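Local coordinates for protein NAD-dependent aldehyde dehydrogenase (Burkholderia multivorans, PDB 5UJU) that probably oxidises aldehydes to carboxylic acids with NAD+ as electron acceptor, at residues 234-239 and 267-272; 416-421 and 441-446; 487-492 and 514-519. All coordinates share one frame; numbering follows the deposited sequence.

Interaction 1: 234-239 and 267-272; sequences TVIVKP and VVTLLA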
loop_
_atom_site.group_PDB
_atom_site.type_symbol
_atom_site.label_atom_id
_atom_site.label_comp_id
_atom_site.label_asym_id
_atom_site.label_seq_id
_atom_site.Cartn_x
_atom_site.Cartn_y
_atom_site.Cartn_z
ATOM N N THR A 234 -5.718 -16.741 -2.947
ATOM C CA THR A 234 -5.077 -18.047 -3.006
ATOM C C THR A 234 -3.561 -17.838 -2.988
ATOM O O THR A 234 -3.070 -16.754 -3.303
ATOM C CB THR A 234 -5.503 -18.814 -4.261
ATOM O OG1 THR A 234 -5.293 -17.992 -5.414
ATOM C CG2 THR A 234 -6.998 -19.231 -4.192
ATOM N N VAL A 235 -2.816 -18.878 -2.598
ATOM C CA VAL A 235 -1.380 -18.740 -2.339
ATOM C C VAL A 235 -0.612 -19.906 -2.949
ATOM O O VAL A 235 -0.962 -21.068 -2.729
ATOM C CB VAL A 235 -1.086 -18.663 -0.827
ATOM C CG1 VAL A 235 0.367 -18.322 -0.588
ATOM C CG2 VAL A 235 -1.991 -17.643 -0.153
ATOM N N ILE A 236 0.467 -19.599 -3.663
ATOM C CA ILE A 236 1.472 -20.584 -4.059
ATOM C C ILE A 236 2.691 -20.335 -3.180
ATOM O O ILE A 236 3.232 -19.216 -3.160
ATOM C CB ILE A 236 1.837 -20.479 -5.551
ATOM C CG1 ILE A 236 0.611 -20.763 -6.448
ATOM C CG2 ILE A 236 2.985 -21.417 -5.889
ATOM C CD1 ILE A 236 0.820 -20.394 -7.911
ATOM N N VAL A 237 3.085 -21.346 -2.409
ATOM C CA VAL A 237 4.225 -21.238 -1.501
ATOM C C VAL A 237 5.427 -21.874 -2.180
ATOM O O VAL A 237 5.417 -23.079 -2.471
ATOM C CB VAL A 237 3.936 -21.905 -0.149
ATOM C CG1 VAL A 237 5.141 -21.787 0.772
ATOM C CG2 VAL A 237 2.695 -21.290 0.501
ATOM N N LYS A 238 6.453 -21.063 -2.444
ATOM C CA LYS A 238 7.693 -21.495 -3.083
ATOM C C LYS A 238 8.826 -21.361 -2.077
ATOM O O LYS A 238 9.441 -20.289 -1.976
ATOM C CB LYS A 238 7.979 -20.650 -4.331
ATOM C CG LYS A 238 8.856 -21.336 -5.386
ATOM C CD LYS A 238 10.286 -21.609 -4.937
ATOM C CE LYS A 238 11.071 -20.305 -4.722
ATOM N NZ LYS A 238 12.469 -20.633 -4.286
ATOM N N PRO A 239 9.148 -22.397 -1.309
ATOM C CA PRO A 239 10.200 -22.243 -0.297
ATOM C C PRO A 239 11.579 -22.141 -0.930
ATOM O O PRO A 239 11.812 -22.504 -2.085
ATOM C CB PRO A 239 10.087 -23.512 0.566
ATOM C CG PRO A 239 8.765 -24.175 0.153
ATOM C CD PRO A 239 8.493 -23.717 -1.248
ATOM N N VAL A 267 -6.532 -23.848 -2.706
ATOM C CA VAL A 267 -6.319 -22.478 -2.244
ATOM C C VAL A 267 -4.859 -22.279 -1.832
ATOM O O VAL A 267 -4.290 -21.208 -2.060
ATOM C CB VAL A 267 -7.308 -22.137 -1.102
ATOM C CG1 VAL A 267 -6.899 -20.839 -0.383
ATOM C CG2 VAL A 267 -8.721 -21.981 -1.679
ATOM N N VAL A 268 -4.206 -23.321 -1.297
ATOM C CA VAL A 268 -2.781 -23.260 -0.948
ATOM C C VAL A 268 -2.057 -24.443 -1.582
ATOM O O VAL A 268 -2.427 -25.601 -1.343
ATOM C CB VAL A 268 -2.561 -23.257 0.573
ATOM C CG1 VAL A 268 -1.066 -23.258 0.890
ATOM C CG2 VAL A 268 -3.245 -22.054 1.197
ATOM N N THR A 269 -1.012 -24.158 -2.370
ATOM C CA THR A 269 -0.201 -25.197 -2.998
ATOM C C THR A 269 1.276 -24.970 -2.696
ATOM O O THR A 269 1.691 -23.886 -2.273
ATOM C CB THR A 269 -0.405 -25.257 -4.521
ATOM O OG1 THR A 269 -0.193 -23.963 -5.092
ATOM C CG2 THR A 269 -1.826 -25.741 -4.856
ATOM N N LEU A 270 2.072 -26.010 -2.928
ATOM C CA LEU A 270 3.497 -26.002 -2.613
ATOM C C LEU A 270 4.286 -26.224 -3.892
ATOM O O LEU A 270 4.137 -27.264 -4.540
ATOM C CB LEU A 270 3.838 -27.096 -1.598
ATOM C CG LEU A 270 5.324 -27.134 -1.248
ATOM C CD1 LEU A 270 5.622 -26.089 -0.159
ATOM C CD2 LEU A 270 5.784 -28.544 -0.835
ATOM N N LEU A 271 5.135 -25.270 -4.245
ATOM C CA LEU A 271 5.988 -25.393 -5.422
ATOM C C LEU A 271 7.412 -25.657 -4.917
ATOM O O LEU A 271 8.198 -24.727 -4.709
ATOM C CB LEU A 271 5.902 -24.131 -6.296
ATOM C CG LEU A 271 6.781 -24.111 -7.566
ATOM C CD1 LEU A 271 6.367 -25.220 -8.485
ATOM C CD2 LEU A 271 6.721 -22.775 -8.298
ATOM N N ALA A 272 7.733 -26.929 -4.703
ATOM C CA ALA A 272 9.080 -27.311 -4.309
ATOM C C ALA A 272 9.978 -27.296 -5.532
ATOM O O ALA A 272 9.536 -27.613 -6.641
ATOM C CB ALA A 272 9.088 -28.696 -3.672
HETATM O O HOH W 1 -2.508 -22.302 -4.729
#
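Ile236 and Thr269 stand side by side on one face of a parallel strand pair, the two strands of a beta-alpha-beta crossover in which helix 245-260 links strand 234-238 to strand 268-270. This unit belongs to the sheet that, as in other aldehyde dehydrogenases, probably forms the Rossmann-like dinucleotide-binding domain. Four backbone bonds join the strands, Val235 and Val237 each donating through N and accepting through O; the straightest runs from Val237 N to Thr269 O, 2.9 Å at 172°. On the face with Ile236, the OG1 of Thr269 touches the CG1 branch of the isoleucine at 3.6 Å. The threonine hydroxyl sits between its own backbone N and carbonyl carbon (chi1 53°), a placing consistent with the water it shares with the backbone: the water lies 2.9 Å from Thr269 OG1 and 2.8 Å from Val235 O, to which it probably donates. The other branch of Ile236, CG2, meets Leu271 CB obliquely at 4.0 Å. Helix 97-132 packs over this face, with Ile101 on Ile236 and Leu100 on Leu271. The opposite face carries Val235, Val237, Val268 and Leu270, and is covered by helices 217-230 and 245-260. Contacts between these side chains are loose: Val237 CG2 is 4.3 Å from Val268 CG1. Closer packing occurs where the strand ends, since Leu270 swings CD1 to within 3.7 Å of Pro239 CG, the two side chains crossing at about a right angle. Lys238 lays its aliphatic part across Leu271 and then bends at chi2 and chi3, carrying the ammonium group to a salt bridge with Asp277. The same NZ also donates to Pro239 O over 3.0 Å, arriving from above the carbonyl plane.

Interaction 2: 416-421 and 441-446; sequences VGRVLL and VLQLDV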
loop_
_atom_site.group_PDB
_atom_site.type_symbol
_atom_site.label_atom_id
_atom_site.label_comp_id
_atom_site.label_asym_id
_atom_site.label_seq_id
_atom_site.Cartn_x
_atom_site.Cartn_y
_atom_site.Cartn_z
ATOM N N VAL A 416 40.534 -9.368 5.874
ATOM C CA VAL A 416 40.068 -8.002 5.660
ATOM C C VAL A 416 40.647 -6.993 6.655
ATOM O O VAL A 416 40.904 -5.841 6.282
ATOM C CB VAL A 416 38.530 -7.999 5.668
ATOM C CG1 VAL A 416 37.971 -6.760 6.348
ATOM C CG2 VAL A 416 38.018 -8.103 4.243
ATOM N N GLY A 417 40.873 -7.384 7.908
ATOM C CA GLY A 417 41.500 -6.465 8.842
ATOM C C GLY A 417 42.422 -7.160 9.818
ATOM O O GLY A 417 43.106 -8.123 9.456
ATOM N N ARG A 418 42.407 -6.720 11.072
ATOM C CA ARG A 418 43.115 -7.413 12.140
ATOM C C ARG A 418 42.125 -8.310 12.864
ATOM O O ARG A 418 41.055 -7.851 13.284
ATOM C CB ARG A 418 43.754 -6.441 13.141
ATOM C CG ARG A 418 44.358 -7.159 14.365
ATOM C CD ARG A 418 44.919 -6.203 15.416
ATOM N NE ARG A 418 46.037 -5.438 14.896
ATOM C CZ ARG A 418 47.316 -5.778 15.041
ATOM N NH1 ARG A 418 47.658 -6.875 15.698
ATOM N NH2 ARG A 418 48.249 -5.012 14.521
ATOM N N VAL A 419 42.476 -9.585 13.000
ATOM C CA VAL A 419 41.585 -10.536 13.648
ATOM C C VAL A 419 41.691 -10.347 15.154
ATOM O O VAL A 419 42.777 -10.463 15.730
ATOM C CB VAL A 419 41.916 -11.975 13.240
ATOM C CG1 VAL A 419 40.958 -12.934 13.937
ATOM C CG2 VAL A 419 41.821 -12.123 11.728
ATOM N N LEU A 420 40.557 -10.062 15.795
ATOM C CA LEU A 420 40.498 -10.002 17.249
ATOM C C LEU A 420 40.162 -11.362 17.851
ATOM O O LEU A 420 40.654 -11.707 18.930
ATOM C CB LEU A 420 39.481 -8.946 17.685
ATOM C CG LEU A 420 39.896 -7.510 17.347
ATOM C CD1 LEU A 420 38.738 -6.557 17.516
ATOM C CD2 LEU A 420 41.068 -7.089 18.202
ATOM N N LEU A 421 39.305 -12.129 17.183
ATOM C CA LEU A 421 38.960 -13.469 17.636
ATOM C C LEU A 421 38.760 -14.303 16.390
ATOM O O LEU A 421 37.918 -13.961 15.555
ATOM C CB LEU A 421 37.696 -13.472 18.502
ATOM C CG LEU A 421 37.076 -14.847 18.776
ATOM C CD1 LEU A 421 38.058 -15.707 19.553
ATOM C CD2 LEU A 421 35.797 -14.684 19.559
ATOM N N VAL A 441 35.688 -12.131 14.738
ATOM C CA VAL A 441 35.604 -10.735 15.146
ATOM C C VAL A 441 36.860 -10.024 14.676
ATOM O O VAL A 441 37.978 -10.457 14.983
ATOM C CB VAL A 441 35.423 -10.572 16.665
ATOM C CG1 VAL A 441 35.280 -9.089 16.995
ATOM C CG2 VAL A 441 34.176 -11.331 17.154
ATOM N N LEU A 442 36.672 -8.943 13.930
ATOM C CA LEU A 442 37.767 -8.222 13.308
ATOM C C LEU A 442 37.810 -6.786 13.805
ATOM O O LEU A 442 36.808 -6.223 14.252
ATOM C CB LEU A 442 37.636 -8.229 11.783
ATOM C CG LEU A 442 37.546 -9.629 11.174
ATOM C CD1 LEU A 442 36.689 -9.624 9.927
ATOM C CD2 LEU A 442 38.924 -10.152 10.861
ATOM N N GLN A 443 38.992 -6.192 13.721
ATOM C CA GLN A 443 39.154 -4.781 14.016
ATOM C C GLN A 443 39.329 -4.028 12.705
ATOM O O GLN A 443 40.144 -4.427 11.863
ATOM C CB GLN A 443 40.363 -4.536 14.928
ATOM C CG GLN A 443 40.609 -3.062 15.211
ATOM C CD GLN A 443 41.777 -2.814 16.169
ATOM O OE1 GLN A 443 42.103 -3.645 17.016
ATOM N NE2 GLN A 443 42.404 -1.664 16.027
ATOM N N LEU A 444 38.567 -2.946 12.537
ATOM C CA LEU A 444 38.725 -2.040 11.408
ATOM C C LEU A 444 38.815 -0.600 11.902
ATOM O O LEU A 444 38.608 -0.298 13.082
ATOM C CB LEU A 444 37.569 -2.171 10.414
ATOM C CG LEU A 444 37.571 -3.481 9.636
ATOM C CD1 LEU A 444 36.337 -3.538 8.735
ATOM C CD2 LEU A 444 38.852 -3.588 8.835
ATOM N N ASP A 445 39.149 0.285 10.973
ATOM C CA ASP A 445 39.091 1.723 11.161
ATOM C C ASP A 445 37.967 2.273 10.299
ATOM O O ASP A 445 37.543 1.634 9.335
ATOM C CB ASP A 445 40.423 2.392 10.790
ATOM C CG ASP A 445 40.419 3.888 11.055
ATOM O OD1 ASP A 445 40.588 4.288 12.228
ATOM O OD2 ASP A 445 40.232 4.659 10.089
ATOM N N VAL A 446 37.480 3.464 10.663
ATOM C CA VAL A 446 36.403 4.101 9.913
ATOM C C VAL A 446 36.775 4.303 8.444
ATOM O O VAL A 446 35.891 4.359 7.579
ATOM C CB VAL A 446 36.002 5.429 10.598
ATOM C CG1 VAL A 446 37.123 6.440 10.527
ATOM C CG2 VAL A 446 34.725 5.976 10.003
#
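Segments 416-421 and 441-446 pair antiparallel through a classic beta bulge, in which Leu420 and Leu421 both face Val441. The carbonyl of Val441 accepts two N-H groups, from Leu420 N at 2.7 Å and from Leu421 N at 3.1 Å, the first bond being the more bent. Beyond the bulge, Val441 N returns a bond to Leu421 O, while on the other side Gln443 N donates to Arg418 O over 2.7 Å and Arg418 N reaches Gln443 O only weakly. The extra residue, Leu420, turns its side chain over the partner strand: with CG anti to the carbonyl carbon (chi1 -67°), its CD1 branch rests on Gln443 CB at 3.7 Å and CD2 faces the amide oxygen OE1. Gln443 extends alongside Arg418, both chains pointing the same way, but guanidinium and amide planes are 41° apart and the nearest side-chain approach is Arg418 CD to Gln443 OE1 at 4.1 Å. On the other face, Leu442 brings CD2 up to Val419 CG2 at 3.6 Å, crossing it obliquely. Farther along, Leu444 CD2 lies over Gly417 CA at 3.9 Å and also touches Val416. Strand 418-421 is outermost within this chain's seven-stranded sheet, by family resemblance probably that of the catalytic domain, and strand 440-445 hands the sheet on to the parallel strand 460-466. Helix 373-388 covers the face bearing Leu421 and Gln443, with Ala377 against Leu420 and Phe373 against Gln443, while Phe462 of strand 460-466 packs against Leu442 and Leu444.

Interaction 3: 487-492 and 514-519; sequences TLSVYS and INLTGG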
loop_
_atom_site.group_PDB
_atom_site.type_symbol
_atom_site.label_atom_id
_atom_site.label_comp_id
_atom_site.label_asym_id
_atom_site.label_seq_id
_atom_site.Cartn_x
_atom_site.Cartn_y
_atom_site.Cartn_z
ATOM N N THR A 487 18.199 -3.284 12.402
ATOM C CA THR A 487 18.336 -2.869 13.789
ATOM C C THR A 487 19.504 -1.913 13.942
ATOM O O THR A 487 20.491 -1.970 13.196
ATOM C CB THR A 487 18.522 -4.061 14.747
ATOM O OG1 THR A 487 19.712 -4.774 14.405
ATOM C CG2 THR A 487 17.320 -5.035 14.671
ATOM N N LEU A 488 19.369 -1.033 14.928
ATOM C CA LEU A 488 20.420 -0.127 15.374
ATOM C C LEU A 488 20.410 -0.129 16.897
ATOM O O LEU A 488 19.347 -0.008 17.512
ATOM C CB LEU A 488 20.199 1.290 14.839
ATOM C CG LEU A 488 21.135 2.373 15.399
ATOM C CD1 LEU A 488 22.584 2.153 14.930
ATOM C CD2 LEU A 488 20.606 3.751 15.003
ATOM N N SER A 489 21.589 -0.269 17.500
ATOM C CA SER A 489 21.736 -0.410 18.945
ATOM C C SER A 489 22.732 0.631 19.443
ATOM O O SER A 489 23.793 0.815 18.838
ATOM C CB SER A 489 22.210 -1.832 19.296
ATOM O OG SER A 489 22.304 -2.053 20.695
ATOM N N VAL A 490 22.403 1.317 20.535
ATOM C CA VAL A 490 23.277 2.359 21.058
ATOM C C VAL A 490 23.519 2.133 22.547
ATOM O O VAL A 490 22.601 1.786 23.298
ATOM C CB VAL A 490 22.709 3.774 20.796
ATOM C CG1 VAL A 490 21.372 3.968 21.495
ATOM C CG2 VAL A 490 23.720 4.862 21.236
ATOM N N TYR A 491 24.763 2.346 22.969
ATOM C CA TYR A 491 25.171 2.298 24.369
ATOM C C TYR A 491 25.695 3.677 24.728
ATOM O O TYR A 491 26.706 4.122 24.167
ATOM C CB TYR A 491 26.244 1.235 24.606
ATOM C CG TYR A 491 25.729 -0.162 24.449
ATOM C CD1 TYR A 491 25.267 -0.876 25.548
ATOM C CD2 TYR A 491 25.669 -0.765 23.192
ATOM C CE1 TYR A 491 24.768 -2.164 25.403
ATOM C CE2 TYR A 491 25.168 -2.052 23.033
ATOM C CZ TYR A 491 24.722 -2.746 24.144
ATOM O OH TYR A 491 24.234 -4.023 24.008
ATOM N N SER A 492 24.998 4.361 25.634
ATOM C CA SER A 492 25.449 5.655 26.128
ATOM C C SER A 492 24.772 5.954 27.454
ATOM O O SER A 492 23.600 5.621 27.646
ATOM C CB SER A 492 25.152 6.780 25.132
ATOM O OG SER A 492 25.600 8.023 25.652
ATOM N N ILE A 514 18.270 0.646 23.023
ATOM C CA ILE A 514 19.053 1.538 23.881
ATOM C C ILE A 514 19.541 0.766 25.102
ATOM O O ILE A 514 18.730 0.187 25.837
ATOM C CB ILE A 514 18.231 2.761 24.315
ATOM C CG1 ILE A 514 17.762 3.551 23.090
ATOM C CG2 ILE A 514 19.061 3.657 25.227
ATOM C CD1 ILE A 514 16.443 4.279 23.306
ATOM N N ASN A 515 20.858 0.768 25.315
ATOM C CA ASN A 515 21.495 0.245 26.536
ATOM C C ASN A 515 21.035 -1.176 26.869
ATOM O O ASN A 515 20.627 -1.476 27.993
ATOM C CB ASN A 515 21.254 1.185 27.723
ATOM C CG ASN A 515 21.991 2.497 27.572
ATOM O OD1 ASN A 515 23.071 2.534 26.988
ATOM N ND2 ASN A 515 21.394 3.586 28.059
ATOM N N LEU A 516 21.107 -2.061 25.879
ATOM C CA LEU A 516 20.795 -3.476 26.104
ATOM C C LEU A 516 21.929 -4.146 26.879
ATOM O O LEU A 516 22.920 -4.593 26.296
ATOM C CB LEU A 516 20.546 -4.183 24.777
ATOM C CG LEU A 516 19.382 -3.697 23.914
ATOM C CD1 LEU A 516 19.240 -4.618 22.707
ATOM C CD2 LEU A 516 18.066 -3.615 24.712
ATOM N N THR A 517 21.790 -4.225 28.205
ATOM C CA THR A 517 22.795 -4.851 29.060
ATOM C C THR A 517 22.253 -6.054 29.825
ATOM O O THR A 517 22.948 -6.578 30.706
ATOM C CB THR A 517 23.368 -3.836 30.057
ATOM O OG1 THR A 517 22.317 -3.366 30.908
ATOM C CG2 THR A 517 23.991 -2.655 29.333
ATOM N N GLY A 518 21.035 -6.496 29.526
ATOM C CA GLY A 518 20.446 -7.630 30.216
ATOM C C GLY A 518 20.016 -8.773 29.310
ATOM O O GLY A 518 20.785 -9.232 28.458
ATOM N N GLY A 519 18.786 -9.250 29.493
ATOM C CA GLY A 519 18.311 -10.431 28.806
ATOM C C GLY A 519 17.586 -10.216 27.502
ATOM O O GLY A 519 17.126 -11.194 26.901
HETATM O O HOH W 2 21.710 -1.336 23.239
#
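Asn515 N donates to Val490 O at 2.9 Å and 177°, the last rung of a parallel beta ladder formed as strand 511-514 runs out beside strand 487-491; helix 495-508 makes the beta-alpha-beta crossover between them. Beside this rung, Val490 CG1 and Ile514 CG1 lie side by side at 4.0 Å. The chain then turns at Asn515, whose backbone takes a left-handed conformation, and its amide continues the pairing in place of the main chain. Asn515 OD1 takes the N-H of Ser492 on a lone pair at 3.0 Å, and Asn515 ND2 returns a bond to Ser492 O, close to its own amide plane, so two bonds fix the rotation of the carboxamide. Across the turn, Tyr491 sends its hydroxyl to Leu516 O, a carbonyl that sits at the ring edge, and Thr517 CG2 also meets the edge at CE1, 4.0 Å away. Farther out, helix 332-344 packs on Tyr491 through Ala335 and Ile339, and Asp327 accepts a bond from Ser492 OG. Ile514 also pairs with a strand of the second subunit, carrying the sheet across the dimer interface. A water over one face of the Tyr491 ring, offset toward its rim, bonds to Ser489 OG at 2.7 Å, donates to Val490 O and accepts from Leu516 N at 2.8 Å.

Interaction 1 lies apart from the others, on the opposite side of the chain's centre and in a different sheet, with nearest atoms about 30 Å from interaction 2 and about 24 Å from interaction 3. Interactions 2 and 3 share one seven-stranded sheet and join the strand that is outermost within this chain at each edge to the next one inward; at interaction 3 the second subunit continues the sheet. Interaction 1 is wholly buried, with regular parallel pairing and mainly aliphatic packing between helices. Interaction 2 is partly exposed, antiparallel and bulged, with polar side chains on one face. Interaction 3 is buried but irregular: side-chain amide, phenol and water take over where strand pairing stops.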